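Gene 2 protein (Enterobacteria phage Sf6, PDB 5C12) probably cuts DNA during virus packaging as the metal-dependent nuclease domain of the large terminase subunit, whose full-length form probably also binds ATP. Local coordinates at residues M21-R26 against F172-A177; E27-A32 against L199-E204; S49-S54 against D99-D104; F215-Q220 against P248-A253. The protein carries 1 engineered substitution. One frame throughout, in Å; residues are numbered along the deposited sequence.

Interaction 1. Residues M21-R26 against F172-A177; sequences MAIIKR and FYYALA
Ile23 and Ile24 press onto helix 168-189, meeting Tyr173, Tyr174, Leu176 and Ala177 just before the chain enters helix 26-32. The contact docks an N-terminal loop on one of the long helices of this RNase H-like nuclease domain, and it is almost wholly apolar.

Each isoleucine serves two partners. From Ile23, CD1 comes down on Tyr173 CB at 3.8 Å, the side chains crossing at about a right angle, while CG2 reaches the phenol end of Tyr174, 3.7 Å from its CZ. The torsion explains the split: chi1 of 64° sets CG1 between the backbone N and the carbonyl carbon and leaves CG2 beside the N, which spreads the two branches over successive tyrosines. Ile24 works further along the helix. Its CG1 lies 3.8 Å from Ala177 CB, and CD1 runs on to Leu176 CD2 at 4.2 Å. Because Ala177 has only a methyl group to offer, the backbones draw close here, with Ile24 CA and Ala177 CA 5.8 Å apart.

The main polar tie of the helix side leads elsewhere: Tyr173 OH is hydrogen-bonded to Asp252 OD1, so the tyrosine whose CB supports Ile23 is a second-shell residue of the metal site. The loop is tied by backbone bonds of Ile23 to Ile221 and of Met21 to Arg223, and Leu218 of helix 208-218 packs on both Ile24 and Leu176. Tightest across the interface is Ile23 CG2, 3.3 Å from Tyr174 OH.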
# COMPACT_ATOMS: atom_id res chain seq x y z
N MET A 21 -15.81 -11.54 3.17
CA MET A 21 -15.41 -10.26 3.73
C MET A 21 -14.09 -9.75 3.14
O MET A 21 -13.72 -8.61 3.39
CB MET A 21 -15.26 -10.35 5.25
CG MET A 21 -16.57 -10.65 5.98
SD MET A 21 -17.78 -9.33 5.75
CE MET A 21 -17.45 -8.29 7.17
N ALA A 22 -13.39 -10.57 2.37
CA ALA A 22 -12.15 -10.12 1.73
C ALA A 22 -12.45 -9.00 0.74
O ALA A 22 -13.46 -9.01 0.06
CB ALA A 22 -11.43 -11.26 1.04
N ILE A 23 -11.54 -8.03 0.65
CA ILE A 23 -11.80 -6.86 -0.20
C ILE A 23 -11.13 -6.92 -1.58
O ILE A 23 -11.47 -6.14 -2.46
CB ILE A 23 -11.38 -5.56 0.51
CG1 ILE A 23 -9.88 -5.55 0.76
CG2 ILE A 23 -12.16 -5.41 1.81
CD1 ILE A 23 -9.32 -4.18 1.08
N ILE A 24 -10.20 -7.85 -1.78
CA ILE A 24 -9.47 -7.97 -3.05
C ILE A 24 -9.52 -9.40 -3.55
O ILE A 24 -9.22 -10.33 -2.81
CB ILE A 24 -8.00 -7.52 -2.90
CG1 ILE A 24 -7.95 -6.00 -2.74
CG2 ILE A 24 -7.16 -7.94 -4.11
CD1 ILE A 24 -6.64 -5.48 -2.14
N LYS A 25 -9.98 -9.56 -4.79
CA LYS A 25 -10.04 -10.85 -5.47
C LYS A 25 -8.72 -11.19 -6.15
O LYS A 25 -8.11 -10.36 -6.80
CB LYS A 25 -11.16 -10.84 -6.52
CG LYS A 25 -12.54 -10.75 -5.91
CD LYS A 25 -13.03 -12.13 -5.43
CE LYS A 25 -14.40 -12.02 -4.79
NZ LYS A 25 -14.46 -10.98 -3.74
N ARG A 26 -8.34 -12.46 -6.04
CA ARG A 26 -7.13 -12.93 -6.67
C ARG A 26 -7.17 -12.70 -8.18
O ARG A 26 -6.17 -12.35 -8.78
CB ARG A 26 -6.95 -14.41 -6.36
CG ARG A 26 -5.72 -15.01 -6.96
CD ARG A 26 -4.49 -14.43 -6.33
NE ARG A 26 -3.28 -14.91 -6.98
CZ ARG A 26 -2.25 -15.45 -6.35
NH1 ARG A 26 -2.25 -15.60 -5.03
NH2 ARG A 26 -1.21 -15.85 -7.06
N PHE A 172 -7.27 3.81 2.24
CA PHE A 172 -6.23 3.50 1.26
C PHE A 172 -6.22 2.06 0.83
O PHE A 172 -5.84 1.79 -0.32
CB PHE A 172 -4.88 4.07 1.70
CG PHE A 172 -4.90 5.56 1.67
CD1 PHE A 172 -4.93 6.20 0.45
CD2 PHE A 172 -5.03 6.30 2.82
CE1 PHE A 172 -5.01 7.56 0.37
CE2 PHE A 172 -5.12 7.69 2.75
CZ PHE A 172 -5.11 8.31 1.53
N TYR A 173 -6.67 1.11 1.66
CA TYR A 173 -6.85 -0.25 1.16
C TYR A 173 -7.96 -0.28 0.10
O TYR A 173 -7.85 -1.01 -0.89
CB TYR A 173 -7.14 -1.26 2.27
CG TYR A 173 -5.94 -2.09 2.67
CD1 TYR A 173 -5.31 -2.90 1.74
CD2 TYR A 173 -5.41 -2.05 3.97
CE1 TYR A 173 -4.24 -3.63 2.07
CE2 TYR A 173 -4.31 -2.80 4.31
CZ TYR A 173 -3.72 -3.60 3.34
OH TYR A 173 -2.62 -4.34 3.64
N TYR A 174 -9.01 0.51 0.26
CA TYR A 174 -10.05 0.57 -0.76
C TYR A 174 -9.60 1.35 -2.00
O TYR A 174 -10.08 1.08 -3.09
CB TYR A 174 -11.37 1.12 -0.19
CG TYR A 174 -12.21 0.04 0.42
CD1 TYR A 174 -13.01 -0.77 -0.38
CD2 TYR A 174 -12.17 -0.23 1.79
CE1 TYR A 174 -13.76 -1.79 0.17
CE2 TYR A 174 -12.93 -1.25 2.34
CZ TYR A 174 -13.72 -2.03 1.53
OH TYR A 174 -14.47 -3.04 2.08
N ALA A 175 -8.68 2.31 -1.84
CA ALA A 175 -8.09 2.97 -2.99
C ALA A 175 -7.38 1.91 -3.83
O ALA A 175 -7.50 1.89 -5.06
CB ALA A 175 -7.10 4.06 -2.55
N LEU A 176 -6.68 1.04 -3.15
CA LEU A 176 -5.97 -0.06 -3.81
C LEU A 176 -6.98 -1.00 -4.47
O LEU A 176 -6.84 -1.35 -5.65
CB LEU A 176 -5.12 -0.79 -2.79
CG LEU A 176 -4.40 -2.08 -3.22
CD1 LEU A 176 -3.52 -1.76 -4.42
CD2 LEU A 176 -3.58 -2.62 -2.06
N ALA A 177 -7.99 -1.41 -3.72
CA ALA A 177 -8.98 -2.33 -4.24
C ALA A 177 -9.70 -1.75 -5.45
O ALA A 177 -9.93 -2.45 -6.43
CB ALA A 177 -9.95 -2.74 -3.17

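Interaction 2. Residues E27-A32 against L199-E204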
# COMPACT_ATOMS: atom_id res chain seq x y z
N GLU A 27 -8.32 -12.92 -8.80
CA GLU A 27 -8.42 -12.68 -10.23
C GLU A 27 -8.04 -11.26 -10.63
O GLU A 27 -7.48 -11.05 -11.70
CB GLU A 27 -9.83 -12.99 -10.74
CG GLU A 27 -10.06 -14.44 -11.03
CD GLU A 27 -9.14 -14.98 -12.09
OE1 GLU A 27 -9.26 -14.57 -13.27
OE2 GLU A 27 -8.30 -15.82 -11.75
N TRP A 28 -8.36 -10.27 -9.79
CA TRP A 28 -8.00 -8.90 -10.10
C TRP A 28 -6.47 -8.76 -10.11
O TRP A 28 -5.89 -8.05 -10.92
CB TRP A 28 -8.54 -7.90 -9.07
CG TRP A 28 -10.03 -7.94 -8.81
CD1 TRP A 28 -10.99 -8.59 -9.54
CD2 TRP A 28 -10.71 -7.29 -7.74
NE1 TRP A 28 -12.23 -8.38 -8.97
CE2 TRP A 28 -12.08 -7.59 -7.87
CE3 TRP A 28 -10.29 -6.48 -6.68
CZ2 TRP A 28 -13.04 -7.10 -6.97
CZ3 TRP A 28 -11.23 -6.01 -5.79
CH2 TRP A 28 -12.59 -6.33 -5.94
N LEU A 29 -5.83 -9.42 -9.16
CA LEU A 29 -4.36 -9.36 -9.05
C LEU A 29 -3.69 -10.01 -10.26
O LEU A 29 -2.70 -9.50 -10.79
CB LEU A 29 -3.90 -10.02 -7.75
CG LEU A 29 -4.44 -9.36 -6.47
CD1 LEU A 29 -4.13 -10.25 -5.27
CD2 LEU A 29 -3.84 -7.98 -6.29
N GLU A 30 -4.23 -11.14 -10.70
CA GLU A 30 -3.70 -11.79 -11.88
C GLU A 30 -3.88 -10.88 -13.11
O GLU A 30 -2.96 -10.73 -13.92
CB GLU A 30 -4.40 -13.12 -12.11
CG GLU A 30 -4.22 -14.16 -11.01
CD GLU A 30 -2.78 -14.57 -10.80
OE1 GLU A 30 -1.96 -14.40 -11.73
OE2 GLU A 30 -2.46 -15.04 -9.69
N ALA A 31 -5.06 -10.28 -13.26
CA ALA A 31 -5.31 -9.34 -14.37
C ALA A 31 -4.36 -8.15 -14.32
O ALA A 31 -3.84 -7.69 -15.35
CB ALA A 31 -6.75 -8.86 -14.35
N ALA A 32 -4.12 -7.64 -13.12
CA ALA A 32 -3.28 -6.48 -12.92
C ALA A 32 -1.81 -6.75 -13.15
O ALA A 32 -1.02 -5.82 -13.30
CB ALA A 32 -3.48 -5.92 -11.53
N LEU A 199 -3.87 0.04 -11.56
CA LEU A 199 -2.62 -0.35 -10.92
C LEU A 199 -2.12 -1.59 -11.63
O LEU A 199 -2.87 -2.55 -11.81
CB LEU A 199 -2.82 -0.63 -9.43
CG LEU A 199 -1.48 -0.66 -8.70
CD1 LEU A 199 -0.85 0.73 -8.62
CD2 LEU A 199 -1.67 -1.26 -7.30
N SER A 200 -0.89 -1.52 -12.12
CA SER A 200 -0.21 -2.63 -12.76
C SER A 200 0.94 -3.12 -11.91
O SER A 200 1.68 -2.33 -11.33
CB SER A 200 0.31 -2.19 -14.13
OG SER A 200 0.92 -3.28 -14.81
N PHE A 201 1.12 -4.44 -11.85
CA PHE A 201 2.32 -4.99 -11.25
C PHE A 201 3.36 -5.33 -12.32
O PHE A 201 3.13 -6.16 -13.18
CB PHE A 201 2.00 -6.23 -10.41
CG PHE A 201 1.03 -5.95 -9.30
CD1 PHE A 201 1.46 -5.34 -8.15
CD2 PHE A 201 -0.30 -6.31 -9.43
CE1 PHE A 201 0.56 -5.05 -7.13
CE2 PHE A 201 -1.20 -6.02 -8.44
CZ PHE A 201 -0.77 -5.41 -7.28
N ASP A 202 4.51 -4.68 -12.28
CA ASP A 202 5.58 -5.01 -13.22
C ASP A 202 6.26 -6.30 -12.76
O ASP A 202 7.15 -6.28 -11.91
CB ASP A 202 6.55 -3.85 -13.30
CG ASP A 202 7.59 -4.02 -14.39
OD1 ASP A 202 7.92 -5.17 -14.75
OD2 ASP A 202 8.10 -2.99 -14.87
N LYS A 203 5.81 -7.42 -13.31
CA LYS A 203 6.23 -8.71 -12.81
C LYS A 203 7.74 -8.92 -12.97
O LYS A 203 8.38 -9.45 -12.06
CB LYS A 203 5.47 -9.85 -13.52
CG LYS A 203 5.85 -11.25 -13.02
CD LYS A 203 4.97 -12.33 -13.61
CE LYS A 203 5.32 -13.69 -13.01
NZ LYS A 203 4.44 -14.78 -13.54
N GLU A 204 8.31 -8.50 -14.09
CA GLU A 204 9.74 -8.67 -14.30
C GLU A 204 10.55 -7.87 -13.28
O GLU A 204 11.55 -8.35 -12.77
CB GLU A 204 10.15 -8.24 -15.71
CG GLU A 204 11.59 -8.57 -16.04
CD GLU A 204 11.97 -8.21 -17.46
OE1 GLU A 204 11.17 -8.51 -18.37
OE2 GLU A 204 13.06 -7.63 -17.67
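Ala32 O takes the main load here: Phe201 N donates to it at 2.9 Å with a nearly straight N-H (163°), and Ser200 CA adds a CH...O contact to the same Ala32 O at 3.3 Å. The Phe201 donor stands above the carbonyl plane, 38° out of it. Ser200 OG has a different polar partner, His36 ND1.

Beside this bond the Phe201 ring packs on the helix. Ala32 CB sits 3.8 Å from Phe201 CD2 and equally near CE2, and Leu29 CD2 reaches Phe201 CE2 at 3.9 Å. Leu29, one turn earlier, meets the ring with the branch that turns off: chi2 of 169° sends CD1 on along the extended chain and leaves CD2 on the side of Phe201. The Ala32 methyl also meets a backbone oxygen, with Ala32 CB 3.4 Å from Leu199 O. A second aromatic ring, Phe215 of helix 208-218, meets Phe201 edge-to-face, and Leu180 of helix 168-189 touches both Phe201 and Leu29.

Strand 200-201 is a short outermost strand beside 70-77, and it turns at once into helix 203-206. The contact thus fixes the N-terminal helix 26-32 to the edge of the mixed sheet at the core of the RNase H-like fold, away from the metal site.

Interaction 3. Residues S49-S54 against D99-D104. With MG (magnesium ion), chain B; MG (magnesium ion), chain C.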
# COMPACT_ATOMS: atom_id res chain seq x y z
N SER A 49 7.10 5.41 -2.41
CA SER A 49 7.60 4.24 -1.71
C SER A 49 7.06 4.25 -0.30
O SER A 49 6.83 5.33 0.27
CB SER A 49 9.13 4.26 -1.62
OG SER A 49 9.75 4.16 -2.89
N ALA A 50 6.85 3.09 0.29
CA ALA A 50 6.37 3.01 1.65
C ALA A 50 6.92 1.80 2.37
O ALA A 50 7.28 0.79 1.76
CB ALA A 50 4.82 3.03 1.71
N HIS A 51 7.02 1.93 3.69
CA HIS A 51 7.64 0.95 4.55
C HIS A 51 6.74 0.59 5.72
O HIS A 51 6.22 1.45 6.43
CB HIS A 51 8.95 1.54 5.10
CG HIS A 51 9.62 0.74 6.18
ND1 HIS A 51 9.89 -0.61 6.06
CD2 HIS A 51 10.15 1.13 7.37
CE1 HIS A 51 10.52 -1.03 7.15
NE2 HIS A 51 10.69 0.01 7.96
N ASP A 52 6.61 -0.71 5.94
CA ASP A 52 5.92 -1.25 7.09
C ASP A 52 6.97 -1.86 8.00
O ASP A 52 7.61 -2.85 7.67
CB ASP A 52 4.92 -2.33 6.68
CG ASP A 52 4.22 -2.92 7.87
OD1 ASP A 52 4.83 -2.94 8.96
OD2 ASP A 52 3.06 -3.34 7.73
N PRO A 53 7.21 -1.24 9.17
CA PRO A 53 8.31 -1.65 10.04
C PRO A 53 8.02 -2.88 10.90
O PRO A 53 8.80 -3.22 11.80
CB PRO A 53 8.51 -0.42 10.91
CG PRO A 53 7.18 0.15 11.03
CD PRO A 53 6.50 -0.05 9.69
N SER A 54 6.90 -3.52 10.61
CA SER A 54 6.42 -4.73 11.30
C SER A 54 5.61 -4.28 12.49
O SER A 54 5.67 -3.11 12.86
CB SER A 54 7.55 -5.69 11.71
OG SER A 54 8.22 -5.29 12.90
N ASP A 99 10.16 10.05 -4.92
CA ASP A 99 9.83 11.44 -4.64
C ASP A 99 9.20 11.55 -3.27
O ASP A 99 9.35 12.57 -2.60
CB ASP A 99 8.86 11.96 -5.71
CG ASP A 99 9.47 11.95 -7.09
OD1 ASP A 99 10.47 12.65 -7.30
OD2 ASP A 99 8.98 11.21 -7.97
N HIS A 100 8.50 10.51 -2.84
CA HIS A 100 7.77 10.49 -1.59
C HIS A 100 7.95 9.15 -0.92
O HIS A 100 7.83 8.11 -1.55
CB HIS A 100 6.28 10.72 -1.85
CG HIS A 100 6.00 11.95 -2.65
ND1 HIS A 100 6.09 13.22 -2.13
CD2 HIS A 100 5.61 12.10 -3.94
CE1 HIS A 100 5.78 14.10 -3.06
NE2 HIS A 100 5.48 13.45 -4.17
N TYR A 101 8.19 9.17 0.38
CA TYR A 101 8.33 7.98 1.20
C TYR A 101 7.37 8.09 2.36
O TYR A 101 7.30 9.14 3.01
CB TYR A 101 9.73 7.90 1.74
CG TYR A 101 10.01 6.85 2.75
CD1 TYR A 101 9.97 7.12 4.10
CD2 TYR A 101 10.42 5.57 2.37
CE1 TYR A 101 10.27 6.17 5.04
CE2 TYR A 101 10.73 4.61 3.30
CZ TYR A 101 10.65 4.92 4.64
OH TYR A 101 10.98 4.01 5.61
N LEU A 102 6.64 7.01 2.62
CA LEU A 102 5.78 6.90 3.79
C LEU A 102 6.19 5.72 4.64
O LEU A 102 6.79 4.76 4.14
CB LEU A 102 4.32 6.75 3.38
CG LEU A 102 3.75 7.83 2.45
CD1 LEU A 102 3.90 7.37 1.01
CD2 LEU A 102 2.29 8.11 2.77
N TRP A 103 5.87 5.77 5.93
CA TRP A 103 6.04 4.60 6.76
C TRP A 103 4.98 4.57 7.83
O TRP A 103 4.44 5.62 8.20
CB TRP A 103 7.45 4.56 7.38
CG TRP A 103 7.60 5.38 8.63
CD1 TRP A 103 7.56 4.92 9.91
CD2 TRP A 103 7.82 6.80 8.72
NE1 TRP A 103 7.73 5.96 10.80
CE2 TRP A 103 7.88 7.12 10.09
CE3 TRP A 103 7.94 7.82 7.78
CZ2 TRP A 103 8.08 8.43 10.53
CZ3 TRP A 103 8.11 9.11 8.22
CH2 TRP A 103 8.19 9.40 9.59
N ASP A 104 4.69 3.38 8.34
CA ASP A 104 3.68 3.20 9.36
C ASP A 104 4.23 3.65 10.70
O ASP A 104 5.16 3.07 11.24
CB ASP A 104 3.24 1.74 9.42
CG ASP A 104 2.24 1.45 10.51
OD1 ASP A 104 1.67 2.39 11.11
OD2 ASP A 104 2.02 0.26 10.79
MG MG B . 2.18 -1.73 10.44
MG MG C . 1.55 -3.61 9.06
O HOH W 1 2.68 -3.34 10.57
O HOH W 2 3.90 -1.08 12.62
O HOH W 3 0.92 -1.54 9.02
O HOH W 4 2.02 -5.64 9.00
O HOH W 5 0.11 -3.97 10.49
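Ser49-Asp52 and His100-Asp104 form parallel neighbours in the mixed sheet of the RNase H-like fold, and both strands end in metal-binding aspartates of the nuclease site. Their axes diverge by only 17°. The ladder runs from Ser49 N to His100 O, Leu102 N to Ser49 O, His51 N to Leu102 O and Asp104 N to His51 O; the first three are 2.9 Å long and the last 3.1 Å.

On one face His51 and Tyr101 lie side by side and point the same way, Tyr101 OH coming to 3.2 Å from His51 CB. The imidazole is held by His51 ND1 bonding Gly62 O. On the other face Ala50 CB meets Leu102 CB at 4.1 Å. Just past the end of strand 47-52, Pro53 crosses Asp104 at about a right angle, Pro53 CD 3.7 Å from Asp104 CB.

Asp52 OD2 binds one magnesium ion and Asp104 OD2 the other, each at 2.0 Å. The two ions are modelled so close together that full occupancy of both at once is doubtful. CG anti to the backbone N (chi1 179°) carries the Asp52 carboxylate out to the metal; OD2 binds the ion and Asp52 OD1 accepts from Ser54 N at 2.7 Å, an Asx turn that helps fix its rotation.

Strand 61-67 pairs antiparallel on the far side of 47-52, and 126-130 flanks 100-104. Helix 82-95 covers His51, Tyr101 and Pro53, while helix 249-256 lies against Ala50, Asp52 and Asp104.

Interaction 4. Residues F215-Q220 against P248-A253; sequences FAELTQ and PNLADA. With MG (magnesium ion), chain C.
Glu217 OE1 reaches into the first turn of helix 249-256 and accepts from two backbone N-H groups. The bond from Ala251 N to Glu217 OE1 is 3.0 Å and straight (165°), arriving nearly along the carboxylate's C-O axis; that from Leu250 N to Glu217 OE1 is 2.8 Å but bent to 123° and weak. A carboxylate placed at the start of a helix probably gains from the helix dipole. The other oxygen works through water: one molecule donates to Glu217 OE2 at 2.6 Å and accepts from Asn249 ND2 at 2.8 Å.

The reach comes from a chain extended beyond CG (chi2 -174°), which lays Glu217 CD over Pro248, 3.6 Å from Pro248 CA. Farther out, Leu218 CD2 packs on Ala251 CB at 3.7 Å, and Tyr173 touches Ala251 as well.

On the metal side, Asp252 OD2 binds a magnesium ion at 2.2 Å, and Asn249 OD1 accepts from a water bound to that ion; Asn249 itself binds manganese in another structure of the protein. Glu217 thus holds the start of the helix that brings Asn249 and Asp252 to the acidic, metal-dependent nuclease site of the RNase H-like domain.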
# COMPACT_ATOMS: atom_id res chain seq x y z
N PHE A 215 0.51 -11.15 -3.20
CA PHE A 215 -0.84 -11.53 -3.54
C PHE A 215 -1.49 -12.37 -2.45
O PHE A 215 -2.68 -12.21 -2.17
CB PHE A 215 -0.86 -12.30 -4.86
CG PHE A 215 -0.60 -11.45 -6.08
CD1 PHE A 215 -0.32 -10.10 -5.99
CD2 PHE A 215 -0.66 -12.02 -7.35
CE1 PHE A 215 -0.10 -9.34 -7.14
CE2 PHE A 215 -0.44 -11.26 -8.48
CZ PHE A 215 -0.17 -9.93 -8.39
N ALA A 216 -0.72 -13.26 -1.85
CA ALA A 216 -1.23 -14.12 -0.79
C ALA A 216 -1.60 -13.32 0.45
O ALA A 216 -2.43 -13.76 1.24
CB ALA A 216 -0.21 -15.17 -0.43
N GLU A 217 -0.96 -12.17 0.64
CA GLU A 217 -1.32 -11.28 1.73
C GLU A 217 -2.53 -10.44 1.38
O GLU A 217 -3.45 -10.31 2.18
CB GLU A 217 -0.13 -10.37 2.12
CG GLU A 217 1.02 -11.11 2.79
CD GLU A 217 2.12 -10.17 3.31
OE1 GLU A 217 1.97 -8.94 3.19
OE2 GLU A 217 3.12 -10.71 3.83
N LEU A 218 -2.56 -9.91 0.16
CA LEU A 218 -3.64 -9.02 -0.25
C LEU A 218 -5.02 -9.69 -0.20
O LEU A 218 -6.02 -9.02 0.10
CB LEU A 218 -3.39 -8.47 -1.66
CG LEU A 218 -2.34 -7.36 -1.80
CD1 LEU A 218 -2.11 -7.03 -3.26
CD2 LEU A 218 -2.78 -6.09 -1.07
N THR A 219 -5.09 -10.98 -0.51
CA THR A 219 -6.37 -11.67 -0.50
C THR A 219 -6.84 -12.05 0.89
O THR A 219 -7.92 -12.62 1.03
CB THR A 219 -6.32 -12.92 -1.38
OG1 THR A 219 -5.25 -13.77 -0.94
CG2 THR A 219 -6.10 -12.51 -2.83
N GLN A 220 -6.04 -11.70 1.91
CA GLN A 220 -6.41 -11.95 3.30
C GLN A 220 -6.97 -10.71 3.98
O GLN A 220 -7.53 -10.81 5.07
CB GLN A 220 -5.19 -12.42 4.09
CG GLN A 220 -4.53 -13.69 3.56
CD GLN A 220 -5.13 -14.94 4.14
OE1 GLN A 220 -6.34 -15.16 4.04
NE2 GLN A 220 -4.30 -15.76 4.76
N PRO A 248 0.39 -8.75 7.54
CA PRO A 248 0.53 -8.60 6.09
C PRO A 248 1.35 -7.38 5.73
O PRO A 248 0.82 -6.40 5.20
CB PRO A 248 -0.92 -8.48 5.64
CG PRO A 248 -1.58 -7.71 6.76
CD PRO A 248 -0.92 -8.25 8.01
N ASN A 249 2.65 -7.43 6.02
CA ASN A 249 3.48 -6.24 5.89
C ASN A 249 3.71 -5.79 4.46
O ASN A 249 3.88 -4.60 4.20
CB ASN A 249 4.82 -6.44 6.55
CG ASN A 249 4.72 -7.15 7.86
OD1 ASN A 249 4.40 -6.54 8.86
ND2 ASN A 249 5.01 -8.45 7.88
N LEU A 250 3.74 -6.74 3.51
CA LEU A 250 3.90 -6.36 2.11
C LEU A 250 2.63 -5.65 1.62
O LEU A 250 2.70 -4.62 0.94
CB LEU A 250 4.18 -7.58 1.23
CG LEU A 250 5.37 -8.44 1.59
CD1 LEU A 250 5.37 -9.66 0.68
CD2 LEU A 250 6.65 -7.64 1.45
N ALA A 251 1.47 -6.23 1.95
CA ALA A 251 0.18 -5.61 1.61
C ALA A 251 0.06 -4.22 2.20
O ALA A 251 -0.37 -3.29 1.53
CB ALA A 251 -0.99 -6.48 2.09
N ASP A 252 0.47 -4.07 3.46
CA ASP A 252 0.35 -2.77 4.13
C ASP A 252 1.26 -1.73 3.48
O ASP A 252 0.91 -0.56 3.36
CB ASP A 252 0.71 -2.90 5.62
CG ASP A 252 -0.39 -3.54 6.45
OD1 ASP A 252 -1.50 -3.84 5.96
OD2 ASP A 252 -0.11 -3.77 7.65
N ALA A 253 2.46 -2.15 3.11
CA ALA A 253 3.42 -1.28 2.45
C ALA A 253 2.84 -0.78 1.12
O ALA A 253 2.88 0.41 0.79
CB ALA A 253 4.74 -2.01 2.24
MG MG C . 1.55 -3.61 9.06
O HOH W 6 4.95 -9.62 5.33
O HOH W 4 2.02 -5.64 9.00
O HOH W 3 0.92 -1.54 9.02
O HOH W 1 2.68 -3.34 10.57
O HOH W 5 0.11 -3.97 10.49

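The metal site joins interactions 3 and 4, whose centres are 14 Å apart: Asp52 OD2, from interaction 3, and Asp252 OD2, from interaction 4, are adjacent ligands of the same magnesium ion, and four metal-bound waters belong to both. Interaction 1 reaches the site indirectly, since Tyr173 OH lies 2.6 Å from Asp252 OD1; its centre is 10 Å from that of interaction 4, and Leu176 CD2 meets Leu218 CD2 at 3.7 Å. Interaction 2 is the outlying contact, centred 21 Å from interaction 3 although both reach the same sheet. It joins the helical core through Leu29 CD2, 3.6 Å from Leu218 CD1, and adjoins interaction 1, where Leu199 CD2 lies 3.5 Å from Leu176 CD1.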